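Local coordinates for PaaX domain-containing protein, C-domain protein (Mycobacterium tuberculosis, PDB 3KFW), which is of unknown function but, being related to PaaX-type repressors, probably binds DNA through a winged helix-turn-helix domain and may regulate transcription, at residues Thr30-Gly34 with Met181-Phe185; Gly49-Leu53 with Ser63-Leu67; Gly86-Ile92 with Val141-Arg147; Arg125-Leu129 with Pro199-Leu205; Met191-Leu195 with Leu215-Tyr219. All blocks are in the same frame, centred on the assembly; numbering follows the deposited sequence.

Contact 1 (Thr30-Gly34 with Met181-Phe185); sequences TADFG and MPGRF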
# COMPACT_ATOMS: atom_id res chain seq x y z
N THR A 30 -39.37 -8.03 34.09
CA THR A 30 -39.33 -7.87 32.65
C THR A 30 -40.42 -6.95 32.10
O THR A 30 -40.40 -6.61 30.92
CB THR A 30 -39.43 -9.26 31.98
OG1 THR A 30 -38.81 -9.23 30.70
CG2 THR A 30 -40.89 -9.73 31.84
N ALA A 31 -41.36 -6.55 32.97
CA ALA A 31 -42.64 -5.88 32.58
C ALA A 31 -42.59 -4.35 32.48
O ALA A 31 -43.35 -3.73 31.72
CB ALA A 31 -43.77 -6.31 33.52
N ASP A 32 -41.73 -3.73 33.27
CA ASP A 32 -41.50 -2.29 33.21
C ASP A 32 -40.84 -2.00 31.87
O ASP A 32 -40.76 -0.85 31.44
CB ASP A 32 -40.58 -1.86 34.35
CG ASP A 32 -40.74 -2.75 35.62
OD1 ASP A 32 -40.67 -4.04 35.57
OD2 ASP A 32 -40.92 -2.10 36.68
N PHE A 33 -40.37 -3.06 31.21
CA PHE A 33 -39.78 -2.98 29.89
C PHE A 33 -40.83 -3.31 28.86
O PHE A 33 -40.63 -3.09 27.67
CB PHE A 33 -38.66 -3.98 29.73
CG PHE A 33 -37.42 -3.65 30.50
CD1 PHE A 33 -37.25 -4.13 31.79
CD2 PHE A 33 -36.40 -2.92 29.91
CE1 PHE A 33 -36.09 -3.89 32.49
CE2 PHE A 33 -35.24 -2.64 30.61
CZ PHE A 33 -35.08 -3.14 31.91
N GLY A 34 -41.94 -3.88 29.34
CA GLY A 34 -43.19 -3.93 28.60
C GLY A 34 -43.48 -5.27 27.94
O GLY A 34 -44.05 -5.32 26.86
N MSE A 181 -36.66 3.22 32.54
CA MSE A 181 -35.72 2.09 32.51
C MSE A 181 -35.47 1.62 31.06
O MSE A 181 -34.32 1.44 30.66
CB MSE A 181 -36.17 0.94 33.44
CG MSE A 181 -35.01 0.17 34.13
SE MSE A 181 -33.82 1.27 35.36
CE MSE A 181 -35.17 1.67 36.76
N PRO A 182 -36.55 1.47 30.26
CA PRO A 182 -36.37 1.17 28.84
C PRO A 182 -35.45 2.16 28.08
O PRO A 182 -34.58 1.71 27.32
CB PRO A 182 -37.80 1.24 28.29
CG PRO A 182 -38.66 0.95 29.45
CD PRO A 182 -37.97 1.53 30.62
N GLY A 183 -35.63 3.48 28.28
CA GLY A 183 -34.67 4.51 27.80
C GLY A 183 -33.23 4.39 28.32
O GLY A 183 -32.27 4.45 27.54
N ARG A 184 -33.07 4.21 29.64
CA ARG A 184 -31.73 3.97 30.24
C ARG A 184 -31.08 2.69 29.66
O ARG A 184 -29.88 2.65 29.37
CB ARG A 184 -31.81 3.89 31.78
CG ARG A 184 -31.74 5.25 32.51
CD ARG A 184 -31.69 5.10 34.06
NE ARG A 184 -30.34 5.03 34.69
CZ ARG A 184 -30.09 4.67 35.97
NH1 ARG A 184 -31.08 4.32 36.81
NH2 ARG A 184 -28.85 4.65 36.45
N PHE A 185 -31.88 1.66 29.48
CA PHE A 185 -31.37 0.42 28.93
C PHE A 185 -30.76 0.68 27.54
O PHE A 185 -29.59 0.34 27.30
CB PHE A 185 -32.48 -0.63 28.88
CG PHE A 185 -32.11 -1.84 28.12
CD1 PHE A 185 -31.77 -3.01 28.78
CD2 PHE A 185 -32.08 -1.82 26.72
CE1 PHE A 185 -31.41 -4.15 28.09
CE2 PHE A 185 -31.70 -2.94 26.01
CZ PHE A 185 -31.38 -4.13 26.71
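M181, modelled as selenomethionine and the first residue of the segment, meets the far end of the F33 ring: its CG lies 4.0 Å from F33 CZ. Bends at chi2 and chi3 then carry the selenium away, so the chain touches F33 with its base. One residue on, the P182 ring lies beside the backbone of the loop. P182 CG sits 3.4 Å from the carbonyl oxygen of D32 and 4.1 Å from F33 CA, which makes P182 the residue closest to the D32-F33 peptide. F185 follows one helical turn after M181, and the backbone bond F185 N to M181 O (2.7 Å) fixes that spacing. Its CB approaches F33 in the plane of the ring, at the edge, with CB 3.8 Å from F33 CE2. The two aromatic rings stand steeply to each other, planes at 82° and centroids 5.9 Å apart, an oblique pair. F33 reaches these partners because its CG is anti to its own carbonyl carbon (chi1 -71°), which sends the ring out from the loop to the start of helix 181-195. L3 and M226 also touch F33. The loop joins helices 23-30 and 37-49 of the probable helix-turn-helix domain, so the contact seats that domain on the C-terminal helices. Between the two segments the attraction is almost wholly apolar, which suggests that the fit of F33 and P182, rather than directional polar bonds, sets how the loop rests on helix 181-195, while the D32-R229 salt bridge ties it to helix 212-234.

Contact 2 (Gly49-Leu53 with Ser63-Leu67); sequences GAGDL and SDRLL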
# COMPACT_ATOMS: atom_id res chain seq x y z
N GLY A 49 -33.16 -23.59 24.76
CA GLY A 49 -33.00 -24.50 23.63
C GLY A 49 -31.77 -24.18 22.81
O GLY A 49 -31.14 -25.07 22.25
N ALA A 50 -31.43 -22.89 22.75
CA ALA A 50 -30.31 -22.40 21.95
C ALA A 50 -28.98 -22.37 22.74
O ALA A 50 -27.95 -21.90 22.23
CB ALA A 50 -30.65 -21.02 21.38
N GLY A 51 -29.03 -22.84 23.99
CA GLY A 51 -27.85 -22.90 24.85
C GLY A 51 -27.48 -21.63 25.62
O GLY A 51 -26.34 -21.48 26.08
N ASP A 52 -28.44 -20.72 25.79
CA ASP A 52 -28.14 -19.42 26.39
C ASP A 52 -28.47 -19.36 27.88
O ASP A 52 -27.76 -18.71 28.68
CB ASP A 52 -28.85 -18.31 25.60
CG ASP A 52 -28.31 -18.16 24.16
OD1 ASP A 52 -27.06 -18.14 24.00
OD2 ASP A 52 -29.13 -18.04 23.20
N LEU A 53 -29.54 -20.05 28.25
CA LEU A 53 -29.90 -20.24 29.63
C LEU A 53 -29.95 -21.72 29.92
O LEU A 53 -30.13 -22.56 29.03
CB LEU A 53 -31.28 -19.65 29.92
CG LEU A 53 -31.49 -18.14 29.80
CD1 LEU A 53 -32.97 -17.85 29.90
CD2 LEU A 53 -30.69 -17.31 30.85
N SER A 63 -26.29 -19.70 31.10
CA SER A 63 -25.36 -20.73 30.62
C SER A 63 -23.91 -20.44 30.92
O SER A 63 -23.48 -19.26 30.86
CB SER A 63 -25.45 -20.75 29.11
OG SER A 63 -24.98 -21.99 28.64
N ASP A 64 -23.12 -21.49 31.15
CA ASP A 64 -21.68 -21.33 31.35
C ASP A 64 -20.95 -20.63 30.19
O ASP A 64 -20.07 -19.79 30.44
CB ASP A 64 -21.00 -22.64 31.77
CG ASP A 64 -21.07 -22.89 33.29
OD1 ASP A 64 -20.76 -21.95 34.08
OD2 ASP A 64 -21.44 -24.02 33.72
N ARG A 65 -21.35 -20.92 28.95
CA ARG A 65 -20.78 -20.23 27.78
C ARG A 65 -21.29 -18.78 27.54
O ARG A 65 -20.57 -17.97 26.94
CB ARG A 65 -20.84 -21.10 26.50
CG ARG A 65 -21.96 -20.78 25.50
CD ARG A 65 -22.03 -21.85 24.37
NE ARG A 65 -23.10 -21.56 23.41
CZ ARG A 65 -24.28 -22.20 23.34
NH1 ARG A 65 -24.57 -23.19 24.18
NH2 ARG A 65 -25.17 -21.83 22.42
N LEU A 66 -22.49 -18.45 28.01
CA LEU A 66 -22.92 -17.04 28.03
C LEU A 66 -22.22 -16.26 29.13
O LEU A 66 -21.86 -15.08 28.93
CB LEU A 66 -24.42 -16.87 28.13
CG LEU A 66 -24.92 -16.22 26.85
CD1 LEU A 66 -24.49 -17.00 25.56
CD2 LEU A 66 -26.41 -16.01 26.91
N LEU A 67 -22.01 -16.95 30.24
CA LEU A 67 -21.32 -16.41 31.40
C LEU A 67 -19.84 -16.04 31.12
O LEU A 67 -19.40 -14.94 31.48
CB LEU A 67 -21.42 -17.40 32.56
CG LEU A 67 -21.03 -16.82 33.90
CD1 LEU A 67 -22.11 -15.86 34.37
CD2 LEU A 67 -20.73 -17.94 34.94
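D52 meets the start of helix 64-77 with both its backbone and its side chain. Its carbonyl oxygen accepts the S63 amide, S63 N to D52 O 3.0 Å at 163°, the donor standing above the carbonyl plane. The CG of D52 lies anti to its carbonyl carbon (chi1 -66°), a rotation that lays the side chain against L66: D52 CB is 3.6 Å from L66 CD2, and OD1 also rests on the methyl groups. The carboxylate finds its salt bridge elsewhere, through OD2 to R6. R65 NH2 comes no nearer than 4.4 Å to D52 OD1, which lies well out of the guanidinium plane, so any attraction between the charges is probably long-range, with no N-H aimed at the oxygen. G51 has a positive phi and ends helix 37-49 in a Schellman motif; S63 occupies the N-cap position of the next helix. Between them runs the hairpin of strands 53-56 and 59-62, consistent with the wing of a winged helix-turn-helix domain, and this contact closes its base. The S63 hydroxyl, with OG anti to the backbone N (chi1 -159°), turns back to the hairpin's other end and donates to the G51 carbonyl, OG to O 2.9 Å. That same oxygen lies over one face of the R65 guanidinium, 3.0 Å above the plane and offset toward the rim. The R65 chain, extended from CG to NE, runs past G51 to the preceding residue, where NH2 donates to A50 O (2.8 Å) in the carbonyl plane, on a lone pair. L66 carries the contact inward, its side chain also touching L10 of helix 5-13.

Contact 3 (Gly86-Ile92 with Val141-Arg147); sequences GNWHMLI and VRMLTAR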
# COMPACT_ATOMS: atom_id res chain seq x y z
N GLY A 86 6.38 4.76 27.20
CA GLY A 86 6.66 5.44 25.91
C GLY A 86 6.73 4.54 24.70
O GLY A 86 6.95 5.02 23.57
N ASN A 87 6.56 3.24 24.94
CA ASN A 87 6.71 2.24 23.90
C ASN A 87 5.38 1.89 23.25
O ASN A 87 4.35 1.89 23.93
CB ASN A 87 7.35 0.98 24.44
CG ASN A 87 8.80 1.19 24.79
OD1 ASN A 87 9.67 1.20 23.93
ND2 ASN A 87 9.07 1.33 26.08
N TRP A 88 5.44 1.59 21.96
CA TRP A 88 4.31 1.20 21.17
C TRP A 88 4.49 -0.22 20.63
O TRP A 88 5.58 -0.61 20.19
CB TRP A 88 4.18 2.17 19.97
CG TRP A 88 3.86 3.58 20.40
CD1 TRP A 88 4.71 4.48 21.01
CD2 TRP A 88 2.60 4.25 20.26
NE1 TRP A 88 4.07 5.65 21.23
CE2 TRP A 88 2.78 5.56 20.79
CE3 TRP A 88 1.38 3.89 19.70
CZ2 TRP A 88 1.74 6.50 20.83
CZ3 TRP A 88 0.35 4.83 19.70
CH2 TRP A 88 0.53 6.13 20.30
N HIS A 89 3.41 -1.00 20.64
CA HIS A 89 3.36 -2.22 19.86
C HIS A 89 3.15 -1.85 18.41
O HIS A 89 2.32 -0.99 18.11
CB HIS A 89 2.24 -3.14 20.34
CG HIS A 89 2.57 -3.85 21.62
ND1 HIS A 89 1.61 -4.28 22.52
CD2 HIS A 89 3.77 -4.20 22.15
CE1 HIS A 89 2.20 -4.88 23.53
NE2 HIS A 89 3.51 -4.85 23.32
N MSE A 90 3.86 -2.52 17.51
CA MSE A 90 3.73 -2.25 16.08
C MSE A 90 3.58 -3.51 15.26
O MSE A 90 4.38 -4.43 15.31
CB MSE A 90 4.93 -1.48 15.58
CG MSE A 90 4.62 -0.65 14.35
SE MSE A 90 6.12 0.54 13.96
CE MSE A 90 6.68 -0.67 12.55
N LEU A 91 2.53 -3.55 14.48
CA LEU A 91 2.32 -4.69 13.67
C LEU A 91 2.29 -4.23 12.20
O LEU A 91 1.46 -3.44 11.83
CB LEU A 91 1.02 -5.38 14.08
CG LEU A 91 0.91 -5.97 15.50
CD1 LEU A 91 -0.57 -6.43 15.74
CD2 LEU A 91 1.85 -7.12 15.70
N ILE A 92 3.25 -4.73 11.42
CA ILE A 92 3.44 -4.47 10.00
C ILE A 92 2.90 -5.66 9.21
O ILE A 92 3.39 -6.76 9.38
CB ILE A 92 4.98 -4.37 9.68
CG1 ILE A 92 5.69 -3.37 10.58
CG2 ILE A 92 5.24 -3.99 8.19
CD1 ILE A 92 5.05 -2.06 10.52
N VAL A 141 2.41 -10.99 10.16
CA VAL A 141 2.75 -9.60 10.43
C VAL A 141 4.15 -9.60 11.02
O VAL A 141 4.59 -10.61 11.55
CB VAL A 141 1.78 -8.96 11.45
CG1 VAL A 141 0.44 -8.65 10.80
CG2 VAL A 141 1.60 -9.86 12.66
N ARG A 142 4.88 -8.50 10.94
CA ARG A 142 6.14 -8.44 11.69
C ARG A 142 5.91 -7.57 12.92
O ARG A 142 5.33 -6.49 12.80
CB ARG A 142 7.29 -7.94 10.83
CG ARG A 142 8.61 -7.96 11.54
CD ARG A 142 9.70 -8.51 10.71
NE ARG A 142 10.87 -8.78 11.54
CZ ARG A 142 11.81 -9.67 11.22
NH1 ARG A 142 11.71 -10.36 10.09
NH2 ARG A 142 12.84 -9.86 12.02
N MSE A 143 6.30 -8.06 14.09
CA MSE A 143 6.02 -7.40 15.34
C MSE A 143 7.26 -6.61 15.70
O MSE A 143 8.36 -7.16 15.74
CB MSE A 143 5.68 -8.44 16.43
CG MSE A 143 4.82 -7.95 17.65
SE MSE A 143 5.65 -6.86 19.13
CE MSE A 143 7.13 -8.03 19.71
N LEU A 144 7.10 -5.32 15.92
CA LEU A 144 8.18 -4.48 16.42
C LEU A 144 7.70 -3.70 17.62
O LEU A 144 6.51 -3.60 17.87
CB LEU A 144 8.65 -3.51 15.33
CG LEU A 144 9.18 -4.01 13.98
CD1 LEU A 144 9.39 -2.86 13.09
CD2 LEU A 144 10.50 -4.62 14.22
N THR A 145 8.63 -3.15 18.37
CA THR A 145 8.32 -2.17 19.42
C THR A 145 8.84 -0.84 18.87
O THR A 145 9.87 -0.81 18.21
CB THR A 145 8.99 -2.59 20.78
OG1 THR A 145 8.57 -3.92 21.12
CG2 THR A 145 8.61 -1.64 21.93
N ALA A 146 8.13 0.24 19.10
CA ALA A 146 8.64 1.54 18.64
C ALA A 146 8.38 2.67 19.58
O ALA A 146 7.51 2.58 20.46
CB ALA A 146 8.08 1.90 17.25
N ARG A 147 9.10 3.76 19.37
CA ARG A 147 8.74 5.00 20.03
C ARG A 147 8.69 6.27 19.17
O ARG A 147 9.48 6.45 18.23
CB ARG A 147 9.57 5.22 21.33
CG ARG A 147 10.96 4.60 21.31
CD ARG A 147 11.77 5.03 22.56
NE ARG A 147 11.26 4.31 23.70
CZ ARG A 147 10.88 4.86 24.85
NH1 ARG A 147 10.41 4.08 25.79
NH2 ARG A 147 11.00 6.16 25.07
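Two neighbouring strands of the Cas2-like central domain pair here, 88-92 running antiparallel to 141-147 with W88 opposite A146, M90 opposite L144 and I92 opposite R142. Each of these is a hydrogen-bonded pair with both bonds made. W88 N to A146 O is 2.7 Å, and its return bond, A146 N to W88 O, is 2.9 Å. Between them H89 faces T145 and L91 faces M143 as non-hydrogen-bonded pairs. The short-segment axes lie 4.6 Å apart at 157°, a modest twist from strict antiparallel. With strands 116-119 and 122-126 the sheet has the order 2-3-1-4, consistent with a ferredoxin-like, Cas2-type sheet. On the face that carries W88, M90 and I92, M90 and L144 lie side by side and point the same way, while SE of M90, a selenomethionine like M143, reaches along to A146 CB at 4.1 Å. The A146 carbonyl oxygen lies at the edge of the W88 ring, in the ring plane, 3.4 Å from CD1. On the other face L91 CD2 slots between two partners of the opposing strand: it lies 3.6 Å from M143 CG and 4.1 Å from V141 CG2. M143 selenium also approaches the H89 ring obliquely. At the end of the pairing the R147 guanidinium has the G86 carbonyl oxygen over the centre of one face, and its NH1 donates to H85 O. Within this chain 141-147 is an outermost strand, but T145, A146 and R147 pair antiparallel with a strand of the second subunit, which extends the sheet across the interface, and R142 forms salt bridges with D148 and D153 of that subunit.

Contact 4 (Arg125-Leu129 with Pro199-Leu205); sequences RPDNL and PMLPAEL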
# COMPACT_ATOMS: atom_id res chain seq x y z
N ARG A 125 -0.20 0.68 18.67
CA ARG A 125 -0.88 1.11 19.88
C ARG A 125 0.15 1.15 20.99
O ARG A 125 1.22 0.57 20.84
CB ARG A 125 -2.07 0.19 20.24
CG ARG A 125 -1.66 -1.19 20.73
CD ARG A 125 -2.37 -1.54 22.02
NE ARG A 125 -3.65 -0.84 22.07
CZ ARG A 125 -3.97 0.08 22.96
NH1 ARG A 125 -3.11 0.42 23.89
NH2 ARG A 125 -5.15 0.66 22.90
N PRO A 126 -0.13 1.87 22.10
CA PRO A 126 0.83 1.84 23.22
C PRO A 126 0.94 0.43 23.80
O PRO A 126 -0.00 -0.33 23.70
CB PRO A 126 0.21 2.80 24.22
CG PRO A 126 -0.71 3.67 23.43
CD PRO A 126 -1.21 2.87 22.29
N ASP A 127 2.06 0.05 24.42
CA ASP A 127 2.15 -1.32 24.89
C ASP A 127 1.57 -1.52 26.29
O ASP A 127 1.92 -2.50 26.96
CB ASP A 127 3.59 -1.84 24.80
CG ASP A 127 4.49 -1.24 25.84
OD1 ASP A 127 4.05 -0.28 26.49
OD2 ASP A 127 5.63 -1.73 26.03
N ASN A 128 0.67 -0.62 26.71
CA ASN A 128 -0.01 -0.71 28.02
C ASN A 128 -1.05 -1.85 28.13
O ASN A 128 -1.35 -2.30 29.21
CB ASN A 128 -0.61 0.66 28.43
CG ASN A 128 -1.73 1.12 27.49
OD1 ASN A 128 -1.64 0.95 26.27
ND2 ASN A 128 -2.80 1.67 28.05
N LEU A 129 -1.61 -2.29 26.99
CA LEU A 129 -2.30 -3.58 26.86
C LEU A 129 -1.29 -4.67 26.51
O LEU A 129 -0.38 -4.43 25.71
CB LEU A 129 -3.34 -3.54 25.72
CG LEU A 129 -4.57 -2.64 25.82
CD1 LEU A 129 -5.50 -2.90 24.63
CD2 LEU A 129 -5.30 -2.86 27.18
N PRO A 199 -9.90 3.43 22.71
CA PRO A 199 -8.51 3.12 22.43
C PRO A 199 -7.66 2.83 23.66
O PRO A 199 -6.51 2.45 23.51
CB PRO A 199 -8.01 4.34 21.65
CG PRO A 199 -8.95 5.41 21.98
CD PRO A 199 -10.26 4.75 22.19
N MSE A 200 -8.23 2.99 24.87
CA MSE A 200 -7.61 2.50 26.10
C MSE A 200 -6.25 3.11 26.27
O MSE A 200 -5.29 2.38 26.50
CB MSE A 200 -7.40 1.00 25.97
CG MSE A 200 -7.72 0.27 27.16
SE MSE A 200 -9.61 0.58 27.36
CE MSE A 200 -10.32 -0.97 26.42
N LEU A 201 -6.19 4.44 26.13
CA LEU A 201 -4.92 5.14 26.07
C LEU A 201 -4.35 5.28 27.48
O LEU A 201 -5.10 5.45 28.44
CB LEU A 201 -5.10 6.53 25.42
CG LEU A 201 -5.33 6.66 23.90
CD1 LEU A 201 -5.57 8.07 23.47
CD2 LEU A 201 -4.16 6.13 23.07
N PRO A 202 -3.02 5.26 27.62
CA PRO A 202 -2.48 5.52 28.95
C PRO A 202 -2.68 6.98 29.38
O PRO A 202 -2.67 7.88 28.52
CB PRO A 202 -0.99 5.29 28.76
CG PRO A 202 -0.74 5.66 27.33
CD PRO A 202 -1.99 5.38 26.57
N ALA A 203 -2.84 7.20 30.69
CA ALA A 203 -2.87 8.54 31.35
C ALA A 203 -2.26 9.71 30.57
O ALA A 203 -2.97 10.64 30.23
CB ALA A 203 -2.22 8.46 32.70
N GLU A 204 -0.97 9.65 30.27
CA GLU A 204 -0.21 10.75 29.64
C GLU A 204 -0.76 11.20 28.30
O GLU A 204 -0.40 12.28 27.81
CB GLU A 204 1.24 10.36 29.40
CG GLU A 204 2.02 9.99 30.64
CD GLU A 204 1.82 8.52 31.10
OE1 GLU A 204 0.68 8.08 31.44
OE2 GLU A 204 2.86 7.81 31.13
N LEU A 205 -1.56 10.35 27.65
CA LEU A 205 -1.97 10.66 26.28
C LEU A 205 -3.43 11.03 26.23
O LEU A 205 -3.88 11.52 25.21
CB LEU A 205 -1.69 9.50 25.31
CG LEU A 205 -0.27 8.95 25.35
CD1 LEU A 205 -0.13 7.86 24.39
CD2 LEU A 205 0.79 10.06 25.05
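N128 ND2 donates to the carbonyl oxygen of M200 at 3.0 Å, nearly straight at 171°, and that oxygen lies in the amide plane. The bond depends on a turn at chi1 (65°) that tucks the amide between the backbone N and carbonyl carbon of N128, facing the 199-205 loop; the same ND2 has a weak second bond to T81 OG1. Beside it P126 meets the loop with its CG, 3.8 Å from P202 CD, the two proline rings crossing at about a right angle. L201 CD2 and L205 CD1 come to the same P126 CG, each at 4.3 Å. P126 ends strand 122-126 of the Cas2-like sheet, whereas 199-205 lies between helices 181-195 and 212-234 of the C-terminal region, so the contact joins these two parts of the fold. R125 bends at chi2 and chi3 to bring its guanidinium to the P199 carbonyl, although the modelled NH2 to O separation is too short to be trusted. Its position has sounder support from R125 NH1 to P126 O, 3.2 Å at 160°, and from NE to R114 O. L129 CD1 covers one guanidinium face over its centre, and L129 CD2 touches M200 CG at 4.0 Å.

Contact 5 (Met191-Leu195 with Leu215-Tyr219); sequences MVRHL and LRAAY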
# COMPACT_ATOMS: atom_id res chain seq x y z
N MSE A 191 -23.57 2.70 25.13
CA MSE A 191 -22.33 3.02 25.84
C MSE A 191 -21.39 1.85 25.84
O MSE A 191 -20.17 2.03 25.77
CB MSE A 191 -22.60 3.41 27.29
CG MSE A 191 -22.97 4.85 27.48
SE MSE A 191 -23.49 5.20 29.35
CE MSE A 191 -23.60 7.10 29.05
N VAL A 192 -21.95 0.65 25.96
CA VAL A 192 -21.16 -0.55 25.89
C VAL A 192 -20.56 -0.61 24.51
O VAL A 192 -19.37 -0.89 24.41
CB VAL A 192 -21.98 -1.82 26.22
CG1 VAL A 192 -21.26 -3.09 25.73
CG2 VAL A 192 -22.18 -1.90 27.69
N ARG A 193 -21.36 -0.38 23.47
CA ARG A 193 -20.84 -0.40 22.07
C ARG A 193 -19.78 0.68 21.85
O ARG A 193 -18.84 0.50 21.10
CB ARG A 193 -21.96 -0.29 21.02
CG ARG A 193 -22.76 -1.59 20.89
CD ARG A 193 -23.81 -1.53 19.78
NE ARG A 193 -25.13 -1.08 20.26
CZ ARG A 193 -25.64 0.14 20.02
NH1 ARG A 193 -24.94 1.01 19.31
NH2 ARG A 193 -26.85 0.47 20.50
N HIS A 194 -19.92 1.80 22.54
CA HIS A 194 -18.94 2.82 22.43
C HIS A 194 -17.63 2.47 23.16
O HIS A 194 -16.54 2.70 22.61
CB HIS A 194 -19.50 4.16 22.90
CG HIS A 194 -18.72 5.32 22.40
ND1 HIS A 194 -18.35 5.45 21.07
CD2 HIS A 194 -18.23 6.41 23.03
CE1 HIS A 194 -17.70 6.59 20.91
NE2 HIS A 194 -17.62 7.19 22.08
N LEU A 195 -17.70 1.93 24.35
CA LEU A 195 -16.48 1.51 25.05
C LEU A 195 -15.67 0.43 24.30
O LEU A 195 -14.42 0.41 24.38
CB LEU A 195 -16.80 1.05 26.46
CG LEU A 195 -17.37 2.18 27.32
CD1 LEU A 195 -18.10 1.67 28.56
CD2 LEU A 195 -16.27 3.16 27.71
N LEU A 215 -18.18 7.39 31.14
CA LEU A 215 -18.98 6.35 30.46
C LEU A 215 -19.01 5.03 31.25
O LEU A 215 -20.05 4.45 31.42
CB LEU A 215 -18.54 6.16 29.01
CG LEU A 215 -18.83 7.27 27.96
CD1 LEU A 215 -17.87 7.19 26.79
CD2 LEU A 215 -20.26 7.24 27.45
N ARG A 216 -17.87 4.58 31.78
CA ARG A 216 -17.81 3.44 32.70
C ARG A 216 -18.67 3.59 33.97
O ARG A 216 -19.40 2.64 34.33
CB ARG A 216 -16.36 3.09 33.07
CG ARG A 216 -15.65 2.42 31.96
CD ARG A 216 -14.16 2.27 32.17
NE ARG A 216 -13.64 1.76 30.90
CZ ARG A 216 -13.01 2.51 29.99
NH1 ARG A 216 -12.76 3.79 30.27
NH2 ARG A 216 -12.62 1.97 28.82
N ALA A 217 -18.59 4.74 34.66
CA ALA A 217 -19.43 5.03 35.86
C ALA A 217 -20.95 4.94 35.57
O ALA A 217 -21.71 4.35 36.36
CB ALA A 217 -19.08 6.37 36.51
N ALA A 218 -21.36 5.47 34.42
CA ALA A 218 -22.75 5.50 34.03
C ALA A 218 -23.22 4.10 33.70
O ALA A 218 -24.35 3.72 34.02
CB ALA A 218 -22.94 6.40 32.85
N TYR A 219 -22.35 3.31 33.05
CA TYR A 219 -22.69 1.92 32.78
C TYR A 219 -22.76 1.15 34.07
O TYR A 219 -23.71 0.39 34.27
CB TYR A 219 -21.73 1.23 31.79
CG TYR A 219 -22.02 -0.25 31.70
CD1 TYR A 219 -21.24 -1.18 32.38
CD2 TYR A 219 -23.12 -0.73 30.97
CE1 TYR A 219 -21.54 -2.56 32.34
CE2 TYR A 219 -23.42 -2.09 30.91
CZ TYR A 219 -22.63 -2.99 31.60
OH TYR A 219 -22.94 -4.33 31.53
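M191, a selenomethionine, reaches across to helix 212-234 with a chain extended beyond CG, touching two residues one helical turn apart. Its CG lies 3.6 Å from L215 CD2, and its selenium 3.7 Å from A218 CB, so the small alanine takes the heavy atom against its methyl. V192 comes next and offers one branch: CG2, anti to the carbonyl carbon, approaches the Y219 ring obliquely, 3.5 Å from CE2. H194 turns its ring edge to L215, with L215 CD1 lying in the ring plane at 3.9 Å from CD2. That imidazole is oriented from outside the pair, since NE2 is hydrogen-bonded to W164 O and the ring stacks on W164 of helix 161-177. L195 closes the segment with CD2, which is 4.0 Å from L215 CB and also sits over the centre of one face of the R216 guanidinium. R216 is in turn held by a salt bridge to D198 and a bond from NE to M77 O, which fix the flat group under the leucine methyl. L215 is therefore flanked by M191, H194 and L195, each meeting a different part of its side chain. The short axes pass 10.3 Å apart with N-to-C directions at 145°, a roughly antiparallel, predominantly apolar packing of helices 181-195 and 212-234, consistent with a helical bundle in the PaaX-like C-terminal region, where helix 161-177 also packs on this pair.

From the N terminus, contact 1 opens at 30-34 and closes at 181-185, the widest of the loops, binding the probable DNA-binding domain to the C-terminal helices. Contact 2 (49-53 with 63-67) and contact 3 (86-92 with 141-147) are nested inside it in series, the first within the probable winged domain, the second in the Cas2-like sheet. Contact 4 opens at 125-129, inside contact 3's loop, and closes at 199-205, so it crosses contacts 1, 3 and 5 and ties that sheet to the C-terminal region. It adjoins contact 3 through neighbouring strands, and contact 5 through M200 against R216. Contact 5 follows contact 1 in series; it opens at 191-195, closes at 215-219 and joins helix 181-195 to helix 212-234.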